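Local atomic coordinates of caspase-3 (Porites astreoides, PDB entry 6WI4), a protein that probably acts as an apoptotic cysteine protease of coral, cleaving target proteins after aspartate residues. Residues T2-N7 against E144-Y149; D81-S86 against A110-C115; M103-L108 against F125-C130; R40-K45 against S172-F177. All coordinates share one frame; numbering follows the deposited sequence. Where two conformers were deposited one is given.

Contact 1. Residues T2-N7 against E144-Y149; sequences TIYKMN and EADFVY
Tyr4 reaches from the chain's N-terminal arm to Asp146, which sits just ahead of strand 147-151 in the central sheet. Its CB points toward that segment, and CG stands anti to the carbonyl carbon (chi1 -73°), which starts the ring on its way across. Pro122 and Leu222 touch the side chain on its way. Along its edge, CE1 comes to 3.4 Å from Asp146 OD1, and at the tip OH donates a short hydrogen bond of 2.5 Å to the same Asp146 OD1. This oxygen lies near the ring plane, whereas the carboxylate is turned almost perpendicular to the ring (88°), and the hydroxyl meets it on its anti side, 25° out of the carboxylate plane. Arg223 completes the group: its NE forms a salt bridge with Asp146 OD1, and its backbone N is hydrogen-bonded to Tyr4 OH. A phenylalanine here would keep the ring but would probably leave the Arg223 amide without its acceptor and Asp146 OD1 short of one donor. Tyrosine suits the site because a long apolar ring carries a hydroxyl that can both give and accept. The buried carboxylate, met by a donor and a cation, is probably stabilised as its charged form.

Contact 2. Residues D81-S86 against A110-C115; sequences DAFIFS and AIFKDC
Phe83 and Phe112 meet ring to ring above the central sheet of the caspase fold, joining strand 83-88 to the turns that follow helix 105-110. CE2 of Phe83 lies over one face of Phe112, 3.7 Å from its CZ, while CZ of Phe83 sits 3.9 Å from Phe112 CE1. The ring planes are inclined by 31° with centroids 4.9 Å apart, an oblique pairing, described for one of the two conformers deposited for Phe112. The Phe83 side chain leaves the strand toward the turns with CG opposite its backbone N (chi1 174°), carrying the ring off the sheet. Large flat hydrocarbon groups suit this buried layer, since two rings can bridge backbones that stay 9.9 Å apart between Phe83 CA and Phe112 CA. Shrinking Phe83 to an alanine would probably strip one face of Phe112 of its cover and let that ring turn more freely. Farther out, Met72 of helix 62-73 touches both rings, and Phe112 CD2 lies 3.8 Å from Phe125 CZ on the neighbouring strand. Two overlapping type I beta turns, Ala110 to Lys113 and Phe112 to Cys115, present Phe112 to the sheet; the first is closed by Lys113 N bonding Ala110 O at 3.0 Å.

Contact 3. Residues M103-L108 against F125-C130; sequences MAIKDL and FFFQAC
The Phe127 ring meets Leu108 at its edge and Ile105 obliquely, and the ring of Tyr151, on the adjoining strand, stacks on it. Leu108 CD1 comes near the ring plane, 4.2 Å from Phe127 CE1; Ile105 CG2 approaches the far end of the ring, 3.8 Å from Phe127 CZ. This is helix-on-sheet packing in the caspase fold: the start of helix 105-110 rests against strand 123-128 of the central sheet. The Ile105 and Phe127 side chains slide past each other in opposite directions, and it is the CG2 branch of the isoleucine, not CD1, that makes the contact. Beta-branched isoleucine suits the place, holding a methyl close to the helix, while leucine, branched one carbon farther out, brings a delta methyl to the ring's edge. Alternation along the strand sends Phe126 to the other side of the sheet, against Leu173 of helix 168-180. Beyond Phe127, Gln128, Ala129 and Cys130 open the QACxG signature, in which caspases carry their nucleophilic cysteine. Gln128 NE2 is hydrogen-bonded to an acidic side chain of the bound peptide, against which Cys130 also packs, so the strand carrying Phe127 leads directly into the peptide site. Ile105 CG2, opposite its own backbone N, also reaches Phe127 CE1 at 4.1 Å.

Contact 4. Residues R40-K45 against S172-F177; sequences RDALAK and SLTKVF
Helices 36-49 and 168-180 lie side by side on one face of the central sheet of the caspase fold, and their segments 40-45 and 172-177 run nearly parallel, 26° apart with axes 10.0 Å from each other. Ala42 and Thr174 mark the close passage: Ala42 CB touches Thr174 CG2 at 3.8 Å, and the same methyl is 4.0 Å from Ala42 O. The small alanine lets the backbones approach, to 6.7 Å between the CA atoms of Ala42 and Thr174. Threonine serves two purposes here. Its methyl faces the neighbouring helix, while OG1, set between backbone N and carbonyl carbon (chi1 61°), turns back to hydrogen-bond the carbonyls of Ile170 and Gln171 in its own helix. Nearer the sheet the contact becomes leucine on leucine, Leu43 CD2 to Leu173 CD2 at 4.3 Å, with Leu43 also resting on Ile16, Ser86 and Leu88 of the strands beneath. Leu173 CD2 in turn lies over the centre of the Phe177 ring. Away from the interface, Arg40 NE and NH1 both grip Asp41 OD1, NE at 3.0 Å, while NH2 bonds Asn58 OD1. Because no hydrogen bond crosses between the segments, their association rests on van der Waals fit, and the threonine hydroxyl is served by its own helix.

Overall arrangement
Contacts 2, 3 and 4 dress the same central sheet, and contact 1 joins it at the start of strand 147-151. Contacts 2 and 3 lie on one face, where the rings of Phe85 and Phe125 meet, and their adjacent strands 83-88 and 123-128 are bonded through Phe85 O and Phe126 N. Contact 4 covers the other face, its two helices packing on side chains from those same strands. Contact 3 is nearest the chain's centre, about 8 Å from it, and contact 1 farthest, about 16 Å, both measured between centres. Contacts 1 to 3 are buried, contact 4 partly. The chemistry follows: hydrocarbon and aromatic packing over the sheet, a buried charged network at the arm. Asn7 N and Asp81 OD2 link contacts 1 and 2.

Contact 1. Residues T2-N7 against E144-Y149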
loop_
_atom_site.group_PDB
_atom_site.type_symbol
_atom_site.label_atom_id
_atom_site.label_comp_id
_atom_site.label_asym_id
_atom_site.label_seq_id
_atom_site.Cartn_x
_atom_site.Cartn_y
_atom_site.Cartn_z
ATOM N N THR A 2 7.692 -0.555 23.860
ATOM C CA THR A 2 8.369 -0.685 22.580
ATOM C C THR A 2 7.550 -1.436 21.540
ATOM O O THR A 2 8.051 -1.662 20.436
ATOM C CB THR A 2 9.719 -1.385 22.759
ATOM O OG1 THR A 2 9.507 -2.680 23.336
ATOM C CG2 THR A 2 10.641 -0.560 23.659
ATOM N N ILE A 3 6.313 -1.825 21.857
ATOM C CA ILE A 3 5.434 -2.531 20.927
ATOM C C ILE A 3 4.077 -1.840 20.923
ATOM O O ILE A 3 3.526 -1.547 21.991
ATOM C CB ILE A 3 5.280 -4.013 21.318
ATOM C CG1 ILE A 3 6.633 -4.724 21.239
ATOM C CG2 ILE A 3 4.251 -4.695 20.432
ATOM C CD1 ILE A 3 6.593 -6.183 21.650
ATOM N N TYR A 4 3.521 -1.600 19.732
ATOM C CA TYR A 4 2.196 -0.992 19.649
ATOM C C TYR A 4 1.131 -1.918 20.225
ATOM O O TYR A 4 1.182 -3.136 20.043
ATOM C CB TYR A 4 1.830 -0.676 18.200
ATOM C CG TYR A 4 2.563 0.501 17.608
ATOM C CD1 TYR A 4 2.284 1.796 18.019
ATOM C CD2 TYR A 4 3.527 0.311 16.617
ATOM C CE1 TYR A 4 2.957 2.880 17.475
ATOM C CE2 TYR A 4 4.193 1.393 16.058
ATOM C CZ TYR A 4 3.915 2.657 16.492
ATOM O OH TYR A 4 4.584 3.732 15.933
ATOM N N LYS A 5 0.143 -1.326 20.893
ATOM C CA LYS A 5 -1.025 -2.086 21.322
ATOM C C LYS A 5 -1.795 -2.593 20.111
ATOM O O LYS A 5 -2.142 -1.821 19.217
ATOM C CB LYS A 5 -1.930 -1.212 22.191
ATOM N N MET A 6 -2.058 -3.899 20.082
ATOM C CA MET A 6 -2.817 -4.526 19.002
ATOM C C MET A 6 -3.592 -5.685 19.632
ATOM O O MET A 6 -3.171 -6.842 19.592
ATOM C CB MET A 6 -1.922 -5.016 17.865
ATOM C CG MET A 6 -1.231 -3.914 17.069
ATOM S SD MET A 6 -2.353 -3.019 15.983
ATOM C CE MET A 6 -2.447 -4.159 14.617
ATOM N N ASN A 7 -4.734 -5.360 20.240
ATOM C CA ASN A 7 -5.518 -6.393 20.905
ATOM C C ASN A 7 -7.028 -6.314 20.696
ATOM O O ASN A 7 -7.737 -7.176 21.225
ATOM C CB ASN A 7 -5.220 -6.400 22.420
ATOM C CG ASN A 7 -5.544 -5.081 23.101
ATOM O OD1 ASN A 7 -6.422 -4.338 22.680
ATOM N ND2 ASN A 7 -4.841 -4.800 24.187
ATOM N N GLU A 144 2.966 13.718 12.899
ATOM C CA GLU A 144 3.511 12.887 11.832
ATOM C C GLU A 144 4.042 11.550 12.328
ATOM O O GLU A 144 4.516 10.761 11.509
ATOM C CB GLU A 144 4.636 13.623 11.084
ATOM C CG GLU A 144 4.193 14.874 10.319
ATOM C CD GLU A 144 3.461 14.570 9.021
ATOM O OE1 GLU A 144 3.396 13.388 8.628
ATOM O OE2 GLU A 144 2.964 15.526 8.376
ATOM N N ALA A 145 3.991 11.268 13.627
ATOM C CA ALA A 145 4.510 9.998 14.110
ATOM C C ALA A 145 3.550 8.840 13.823
ATOM O O ALA A 145 2.343 9.016 13.621
ATOM C CB ALA A 145 4.795 10.059 15.614
ATOM N N ASP A 146 4.121 7.632 13.806
ATOM C CA ASP A 146 3.398 6.362 13.766
ATOM C C ASP A 146 2.786 6.071 12.401
ATOM O O ASP A 146 1.960 5.163 12.276
ATOM C CB ASP A 146 2.323 6.280 14.863
ATOM C CG ASP A 146 2.869 6.628 16.234
ATOM O OD1 ASP A 146 3.921 6.067 16.615
ATOM O OD2 ASP A 146 2.257 7.468 16.919
ATOM N N PHE A 147 3.210 6.784 11.366
ATOM C CA PHE A 147 2.944 6.405 9.985
ATOM C C PHE A 147 4.023 5.455 9.483
ATOM O O PHE A 147 5.197 5.573 9.843
ATOM C CB PHE A 147 2.926 7.621 9.058
ATOM C CG PHE A 147 1.714 8.501 9.187
ATOM C CD1 PHE A 147 1.677 9.518 10.122
ATOM C CD2 PHE A 147 0.634 8.329 8.336
ATOM C CE1 PHE A 147 0.586 10.343 10.223
ATOM C CE2 PHE A 147 -0.464 9.146 8.428
ATOM C CZ PHE A 147 -0.495 10.154 9.373
ATOM N N VAL A 148 3.623 4.533 8.612
ATOM C CA VAL A 148 4.573 3.744 7.838
ATOM C C VAL A 148 4.025 3.633 6.424
ATOM O O VAL A 148 2.832 3.377 6.233
ATOM C CB VAL A 148 4.851 2.362 8.472
ATOM C CG1 VAL A 148 3.574 1.538 8.671
ATOM C CG2 VAL A 148 5.874 1.610 7.649
ATOM N N TYR A 149 4.876 3.897 5.435
ATOM C CA TYR A 149 4.464 3.955 4.037
ATOM C C TYR A 149 5.243 2.882 3.297
ATOM O O TYR A 149 6.468 2.989 3.147
ATOM C CB TYR A 149 4.713 5.338 3.433
ATOM C CG TYR A 149 4.212 6.509 4.261
ATOM C CD1 TYR A 149 5.030 7.110 5.204
ATOM C CD2 TYR A 149 2.929 7.022 4.088
ATOM C CE1 TYR A 149 4.594 8.198 5.956
ATOM C CE2 TYR A 149 2.486 8.100 4.850
ATOM C CZ TYR A 149 3.324 8.686 5.769
ATOM O OH TYR A 149 2.907 9.770 6.524
#

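Contact 2. Residues D81-S86 against A110-C115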
loop_
_atom_site.group_PDB
_atom_site.type_symbol
_atom_site.label_atom_id
_atom_site.label_comp_id
_atom_site.label_asym_id
_atom_site.label_seq_id
_atom_site.Cartn_x
_atom_site.Cartn_y
_atom_site.Cartn_z
ATOM N N ASP A 81 -7.228 -0.019 17.168
ATOM C CA ASP A 81 -5.812 0.077 17.495
ATOM C C ASP A 81 -4.952 0.589 16.349
ATOM O O ASP A 81 -3.803 0.979 16.590
ATOM C CB ASP A 81 -5.263 -1.297 17.905
ATOM C CG ASP A 81 -5.782 -1.767 19.257
ATOM O OD1 ASP A 81 -6.046 -0.913 20.130
ATOM O OD2 ASP A 81 -5.918 -2.993 19.421
ATOM N N ALA A 82 -5.459 0.583 15.120
ATOM C CA ALA A 82 -4.615 0.820 13.953
ATOM C C ALA A 82 -5.505 1.191 12.775
ATOM O O ALA A 82 -6.726 1.046 12.834
ATOM C CB ALA A 82 -3.768 -0.414 13.632
ATOM N N PHE A 83 -4.876 1.652 11.689
ATOM C CA PHE A 83 -5.584 1.995 10.456
ATOM C C PHE A 83 -4.729 1.589 9.271
ATOM O O PHE A 83 -3.512 1.784 9.296
ATOM C CB PHE A 83 -5.898 3.496 10.380
ATOM C CG PHE A 83 -6.501 3.934 9.069
ATOM C CD1 PHE A 83 -7.798 3.571 8.736
ATOM C CD2 PHE A 83 -5.779 4.719 8.181
ATOM C CE1 PHE A 83 -8.355 3.971 7.524
ATOM C CE2 PHE A 83 -6.328 5.120 6.971
ATOM C CZ PHE A 83 -7.624 4.743 6.646
ATOM N N ILE A 84 -5.365 1.046 8.229
ATOM C CA ILE A 84 -4.681 0.645 7.000
ATOM C C ILE A 84 -5.339 1.338 5.817
ATOM O O ILE A 84 -6.569 1.326 5.700
ATOM C CB ILE A 84 -4.719 -0.880 6.806
ATOM C CG1 ILE A 84 -3.804 -1.558 7.821
ATOM C CG2 ILE A 84 -4.358 -1.260 5.355
ATOM C CD1 ILE A 84 -3.865 -3.082 7.767
ATOM N N PHE A 85 -4.519 1.903 4.929
ATOM C CA PHE A 85 -4.968 2.436 3.648
ATOM C C PHE A 85 -4.095 1.850 2.548
ATOM O O PHE A 85 -2.868 1.893 2.646
ATOM C CB PHE A 85 -4.886 3.968 3.626
ATOM C CG PHE A 85 -5.284 4.580 2.319
ATOM C CD1 PHE A 85 -4.364 4.711 1.282
ATOM C CD2 PHE A 85 -6.565 5.060 2.135
ATOM C CE1 PHE A 85 -4.726 5.276 0.081
ATOM C CE2 PHE A 85 -6.934 5.636 0.924
ATOM C CZ PHE A 85 -6.010 5.749 -0.092
ATOM N N SER A 86 -4.712 1.322 1.495
ATOM C CA SER A 86 -3.930 0.758 0.401
ATOM C C SER A 86 -4.546 1.181 -0.922
ATOM O O SER A 86 -5.763 1.320 -1.041
ATOM C CB SER A 86 -3.842 -0.777 0.496
ATOM O OG SER A 86 -5.129 -1.382 0.358
ATOM N N ALA A 110 -1.896 13.547 4.565
ATOM C CA ALA A 110 -1.963 14.719 5.433
ATOM C C ALA A 110 -3.225 14.717 6.284
ATOM O O ALA A 110 -3.173 15.025 7.480
ATOM C CB ALA A 110 -1.897 15.995 4.593
ATOM N N ILE A 111 -4.364 14.355 5.690
ATOM C CA ILE A 111 -5.647 14.439 6.375
ATOM C C ILE A 111 -5.721 13.546 7.613
ATOM O O ILE A 111 -6.639 13.699 8.422
ATOM C CB ILE A 111 -6.780 14.120 5.371
ATOM C CG1 ILE A 111 -8.155 14.461 5.952
ATOM C CG2 ILE A 111 -6.726 12.667 4.941
ATOM C CD1 ILE A 111 -9.149 14.937 4.917
ATOM N N PHE A 112 -4.739 12.666 7.824
ATOM C CA PHE A 112 -4.728 11.778 8.981
ATOM C C PHE A 112 -3.769 12.215 10.079
ATOM O O PHE A 112 -3.803 11.637 11.174
ATOM C CB PHE A 112 -4.376 10.353 8.547
ATOM C CG PHE A 112 -5.419 9.716 7.688
ATOM C CD1 PHE A 112 -6.561 9.178 8.253
ATOM C CD2 PHE A 112 -5.264 9.665 6.314
ATOM C CE1 PHE A 112 -7.524 8.594 7.465
ATOM C CE2 PHE A 112 -6.224 9.084 5.520
ATOM C CZ PHE A 112 -7.357 8.546 6.096
ATOM N N LYS A 113 -2.911 13.207 9.824
ATOM C CA LYS A 113 -2.001 13.664 10.867
ATOM C C LYS A 113 -2.737 14.376 11.994
ATOM O O LYS A 113 -2.195 14.488 13.100
ATOM C CB LYS A 113 -0.936 14.588 10.271
ATOM N N ASP A 114 -3.956 14.855 11.737
ATOM C CA ASP A 114 -4.756 15.576 12.719
ATOM C C ASP A 114 -6.044 14.834 13.051
ATOM O O ASP A 114 -7.033 15.459 13.450
ATOM C CB ASP A 114 -5.072 16.984 12.214
ATOM C CG ASP A 114 -3.827 17.750 11.812
ATOM O OD1 ASP A 114 -2.936 17.928 12.672
ATOM O OD2 ASP A 114 -3.734 18.164 10.635
ATOM N N CYS A 115 -6.065 13.515 12.876
ATOM C CA CYS A 115 -7.226 12.708 13.237
ATOM C C CYS A 115 -6.986 12.255 14.673
ATOM O O CYS A 115 -6.166 11.372 14.937
ATOM C CB CYS A 115 -7.409 11.554 12.252
ATOM S SG CYS A 115 -8.459 10.153 12.759
#

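Contact 3. Residues M103-L108 against F125-C130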
loop_
_atom_site.group_PDB
_atom_site.type_symbol
_atom_site.label_atom_id
_atom_site.label_comp_id
_atom_site.label_asym_id
_atom_site.label_seq_id
_atom_site.Cartn_x
_atom_site.Cartn_y
_atom_site.Cartn_z
ATOM N N MET A 103 -3.215 12.989 -8.363
ATOM C CA MET A 103 -3.244 13.741 -7.122
ATOM C C MET A 103 -1.989 13.418 -6.329
ATOM O O MET A 103 -1.404 12.344 -6.473
ATOM C CB MET A 103 -4.494 13.434 -6.287
ATOM C CG MET A 103 -4.740 11.961 -6.076
ATOM S SD MET A 103 -6.228 11.599 -5.123
ATOM C CE MET A 103 -5.815 12.361 -3.564
ATOM N N ALA A 104 -1.578 14.364 -5.492
ATOM C CA ALA A 104 -0.372 14.180 -4.696
ATOM C C ALA A 104 -0.621 13.198 -3.560
ATOM O O ALA A 104 -1.649 13.260 -2.883
ATOM C CB ALA A 104 0.101 15.516 -4.130
ATOM N N ILE A 105 0.341 12.296 -3.343
ATOM C CA ILE A 105 0.249 11.346 -2.236
ATOM C C ILE A 105 0.221 12.076 -0.896
ATOM O O ILE A 105 -0.440 11.633 0.049
ATOM C CB ILE A 105 1.413 10.331 -2.326
ATOM C CG1 ILE A 105 1.176 9.356 -3.480
ATOM C CG2 ILE A 105 1.583 9.570 -1.027
ATOM C CD1 ILE A 105 2.335 8.415 -3.739
ATOM N N LYS A 106 0.918 13.212 -0.795
ATOM C CA LYS A 106 0.860 14.015 0.427
ATOM C C LYS A 106 -0.570 14.394 0.796
ATOM O O LYS A 106 -0.896 14.478 1.985
ATOM C CB LYS A 106 1.710 15.274 0.267
ATOM C CG LYS A 106 3.199 15.016 0.220
ATOM N N ASP A 107 -1.433 14.625 -0.201
ATOM C CA ASP A 107 -2.840 14.908 0.078
ATOM C C ASP A 107 -3.496 13.765 0.839
ATOM O O ASP A 107 -4.185 13.988 1.842
ATOM C CB ASP A 107 -3.597 15.162 -1.225
ATOM C CG ASP A 107 -3.252 16.492 -1.849
ATOM O OD1 ASP A 107 -2.311 17.151 -1.357
ATOM O OD2 ASP A 107 -3.919 16.871 -2.838
ATOM N N LEU A 108 -3.317 12.533 0.353
ATOM C CA LEU A 108 -3.915 11.364 0.988
ATOM C C LEU A 108 -3.570 11.305 2.464
ATOM O O LEU A 108 -4.444 11.127 3.319
ATOM C CB LEU A 108 -3.432 10.085 0.299
ATOM C CG LEU A 108 -3.879 9.794 -1.128
ATOM C CD1 LEU A 108 -3.140 8.595 -1.696
ATOM C CD2 LEU A 108 -5.356 9.545 -1.128
ATOM N N PHE A 125 0.200 2.723 5.254
ATOM C CA PHE A 125 -0.167 2.987 3.869
ATOM C C PHE A 125 0.610 2.047 2.960
ATOM O O PHE A 125 1.831 1.919 3.102
ATOM C CB PHE A 125 0.118 4.446 3.514
ATOM C CG PHE A 125 -0.822 5.400 4.159
ATOM C CD1 PHE A 125 -0.725 5.681 5.509
ATOM C CD2 PHE A 125 -1.837 5.988 3.428
ATOM C CE1 PHE A 125 -1.616 6.551 6.117
ATOM C CE2 PHE A 125 -2.725 6.848 4.029
ATOM C CZ PHE A 125 -2.611 7.132 5.375
ATOM N N PHE A 126 -0.093 1.374 2.050
ATOM C CA PHE A 126 0.518 0.470 1.084
ATOM C C PHE A 126 0.225 0.970 -0.321
ATOM O O PHE A 126 -0.933 1.242 -0.652
ATOM C CB PHE A 126 -0.013 -0.960 1.229
ATOM C CG PHE A 126 0.186 -1.555 2.589
ATOM C CD1 PHE A 126 -0.744 -1.351 3.597
ATOM C CD2 PHE A 126 1.292 -2.357 2.847
ATOM C CE1 PHE A 126 -0.567 -1.913 4.852
ATOM C CE2 PHE A 126 1.476 -2.916 4.107
ATOM C CZ PHE A 126 0.541 -2.698 5.105
ATOM N N PHE A 127 1.256 1.056 -1.156
ATOM C CA PHE A 127 1.111 1.587 -2.507
ATOM C C PHE A 127 1.627 0.583 -3.519
ATOM O O PHE A 127 2.799 0.193 -3.457
ATOM C CB PHE A 127 1.889 2.892 -2.681
ATOM C CG PHE A 127 1.482 3.980 -1.753
ATOM C CD1 PHE A 127 0.393 4.777 -2.044
ATOM C CD2 PHE A 127 2.184 4.217 -0.590
ATOM C CE1 PHE A 127 0.004 5.788 -1.172
ATOM C CE2 PHE A 127 1.810 5.244 0.278
ATOM C CZ PHE A 127 0.720 6.027 -0.018
ATOM N N GLN A 128 0.783 0.205 -4.481
ATOM C CA GLN A 128 1.230 -0.461 -5.698
ATOM C C GLN A 128 0.924 0.507 -6.838
ATOM O O GLN A 128 -0.235 0.670 -7.227
ATOM C CB GLN A 128 0.546 -1.809 -5.901
ATOM C CG GLN A 128 0.786 -2.419 -7.287
ATOM C CD GLN A 128 2.262 -2.578 -7.622
ATOM O OE1 GLN A 128 3.060 -3.024 -6.792
ATOM N NE2 GLN A 128 2.630 -2.226 -8.851
ATOM N N ALA A 129 1.967 1.168 -7.345
ATOM C CA ALA A 129 1.860 2.215 -8.351
ATOM C C ALA A 129 3.261 2.578 -8.813
ATOM O O ALA A 129 4.237 2.421 -8.074
ATOM C CB ALA A 129 1.148 3.467 -7.806
ATOM N N CYS A 130 3.356 3.064 -10.042
ATOM C CA CYS A 130 4.652 3.545 -10.479
ATOM C C CYS A 130 5.025 4.801 -9.708
ATOM O O CYS A 130 4.164 5.536 -9.217
ATOM C CB CYS A 130 4.631 3.811 -11.978
ATOM S SG CYS A 130 4.630 2.311 -12.950
#

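Contact 4. Residues R40-K45 against S172-F177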
loop_
_atom_site.group_PDB
_atom_site.type_symbol
_atom_site.label_atom_id
_atom_site.label_comp_id
_atom_site.label_asym_id
_atom_site.label_seq_id
_atom_site.Cartn_x
_atom_site.Cartn_y
_atom_site.Cartn_z
ATOM N N ARG A 40 -6.093 -7.012 -5.441
ATOM C CA ARG A 40 -7.186 -6.574 -4.577
ATOM C C ARG A 40 -7.698 -7.728 -3.731
ATOM O O ARG A 40 -7.849 -7.604 -2.508
ATOM C CB ARG A 40 -8.318 -5.994 -5.426
ATOM C CG ARG A 40 -9.572 -5.626 -4.633
ATOM C CD ARG A 40 -10.792 -5.546 -5.564
ATOM N NE ARG A 40 -11.121 -6.856 -6.120
ATOM C CZ ARG A 40 -11.914 -7.038 -7.167
ATOM N NH1 ARG A 40 -12.162 -8.269 -7.607
ATOM N NH2 ARG A 40 -12.457 -5.994 -7.772
ATOM N N ASP A 41 -7.941 -8.877 -4.365
ATOM C CA ASP A 41 -8.481 -10.007 -3.625
ATOM C C ASP A 41 -7.474 -10.531 -2.609
ATOM O O ASP A 41 -7.857 -10.923 -1.498
ATOM C CB ASP A 41 -8.907 -11.114 -4.591
ATOM C CG ASP A 41 -10.099 -10.727 -5.449
ATOM O OD1 ASP A 41 -10.746 -9.692 -5.173
ATOM O OD2 ASP A 41 -10.394 -11.487 -6.397
ATOM N N ALA A 42 -6.179 -10.538 -2.961
ATOM C CA ALA A 42 -5.169 -11.003 -2.019
ATOM C C ALA A 42 -5.060 -10.072 -0.814
ATOM O O ALA A 42 -4.938 -10.535 0.324
ATOM C CB ALA A 42 -3.817 -11.130 -2.724
ATOM N N LEU A 43 -5.086 -8.757 -1.041
ATOM C CA LEU A 43 -5.008 -7.827 0.086
ATOM C C LEU A 43 -6.234 -7.928 0.969
ATOM O O LEU A 43 -6.130 -7.811 2.196
ATOM C CB LEU A 43 -4.868 -6.391 -0.410
ATOM C CG LEU A 43 -3.489 -5.964 -0.873
ATOM C CD1 LEU A 43 -3.547 -4.489 -1.240
ATOM C CD2 LEU A 43 -2.432 -6.210 0.207
ATOM N N ALA A 44 -7.414 -8.096 0.362
ATOM C CA ALA A 44 -8.628 -8.200 1.161
ATOM C C ALA A 44 -8.572 -9.427 2.062
ATOM O O ALA A 44 -8.906 -9.351 3.250
ATOM C CB ALA A 44 -9.851 -8.238 0.246
ATOM N N LYS A 45 -8.112 -10.553 1.516
ATOM C CA LYS A 45 -7.968 -11.774 2.298
ATOM C C LYS A 45 -6.957 -11.583 3.424
ATOM O O LYS A 45 -7.211 -11.959 4.579
ATOM C CB LYS A 45 -7.555 -12.915 1.364
ATOM C CG LYS A 45 -7.355 -14.254 2.041
ATOM C CD LYS A 45 -6.979 -15.346 1.035
ATOM C CE LYS A 45 -6.596 -16.630 1.768
ATOM N NZ LYS A 45 -6.230 -17.711 0.817
ATOM N N SER A 172 4.365 -10.564 -3.222
ATOM C CA SER A 172 5.396 -10.830 -2.230
ATOM C C SER A 172 4.923 -10.452 -0.836
ATOM O O SER A 172 5.213 -11.154 0.140
ATOM C CB SER A 172 6.674 -10.062 -2.577
ATOM O OG SER A 172 7.198 -10.487 -3.828
ATOM N N LEU A 173 4.199 -9.338 -0.723
ATOM C CA LEU A 173 3.703 -8.908 0.576
ATOM C C LEU A 173 2.751 -9.942 1.163
ATOM O O LEU A 173 2.861 -10.301 2.341
ATOM C CB LEU A 173 3.029 -7.541 0.452
ATOM C CG LEU A 173 2.743 -6.837 1.775
ATOM C CD1 LEU A 173 3.084 -5.366 1.688
ATOM C CD2 LEU A 173 1.299 -7.059 2.164
ATOM N N THR A 174 1.814 -10.448 0.357
ATOM C CA THR A 174 0.878 -11.417 0.922
ATOM C C THR A 174 1.591 -12.718 1.289
ATOM O O THR A 174 1.301 -13.304 2.338
ATOM C CB THR A 174 -0.297 -11.643 -0.037
ATOM O OG1 THR A 174 0.176 -12.153 -1.282
ATOM C CG2 THR A 174 -1.017 -10.337 -0.289
ATOM N N LYS A 175 2.570 -13.149 0.486
ATOM C CA LYS A 175 3.329 -14.354 0.815
ATOM C C LYS A 175 4.107 -14.179 2.112
ATOM O O LYS A 175 4.026 -15.018 3.018
ATOM C CB LYS A 175 4.274 -14.708 -0.330
ATOM C CG LYS A 175 5.105 -15.955 -0.093
ATOM C CD LYS A 175 5.677 -16.475 -1.411
ATOM N N VAL A 176 4.857 -13.081 2.234
ATOM C CA VAL A 176 5.660 -12.879 3.437
ATOM C C VAL A 176 4.775 -12.700 4.663
ATOM O O VAL A 176 5.061 -13.253 5.733
ATOM C CB VAL A 176 6.610 -11.679 3.267
ATOM C CG1 VAL A 176 7.265 -11.331 4.605
ATOM C CG2 VAL A 176 7.680 -11.971 2.225
ATOM N N PHE A 177 3.703 -11.907 4.547
ATOM C CA PHE A 177 2.869 -11.652 5.717
ATOM C C PHE A 177 2.134 -12.917 6.145
ATOM O O PHE A 177 1.981 -13.166 7.345
ATOM C CB PHE A 177 1.863 -10.532 5.442
ATOM C CG PHE A 177 2.417 -9.123 5.611
ATOM C CD1 PHE A 177 3.661 -8.763 5.099
ATOM C CD2 PHE A 177 1.659 -8.141 6.253
ATOM C CE1 PHE A 177 4.150 -7.452 5.238
ATOM C CE2 PHE A 177 2.125 -6.845 6.377
ATOM C CZ PHE A 177 3.379 -6.490 5.881
#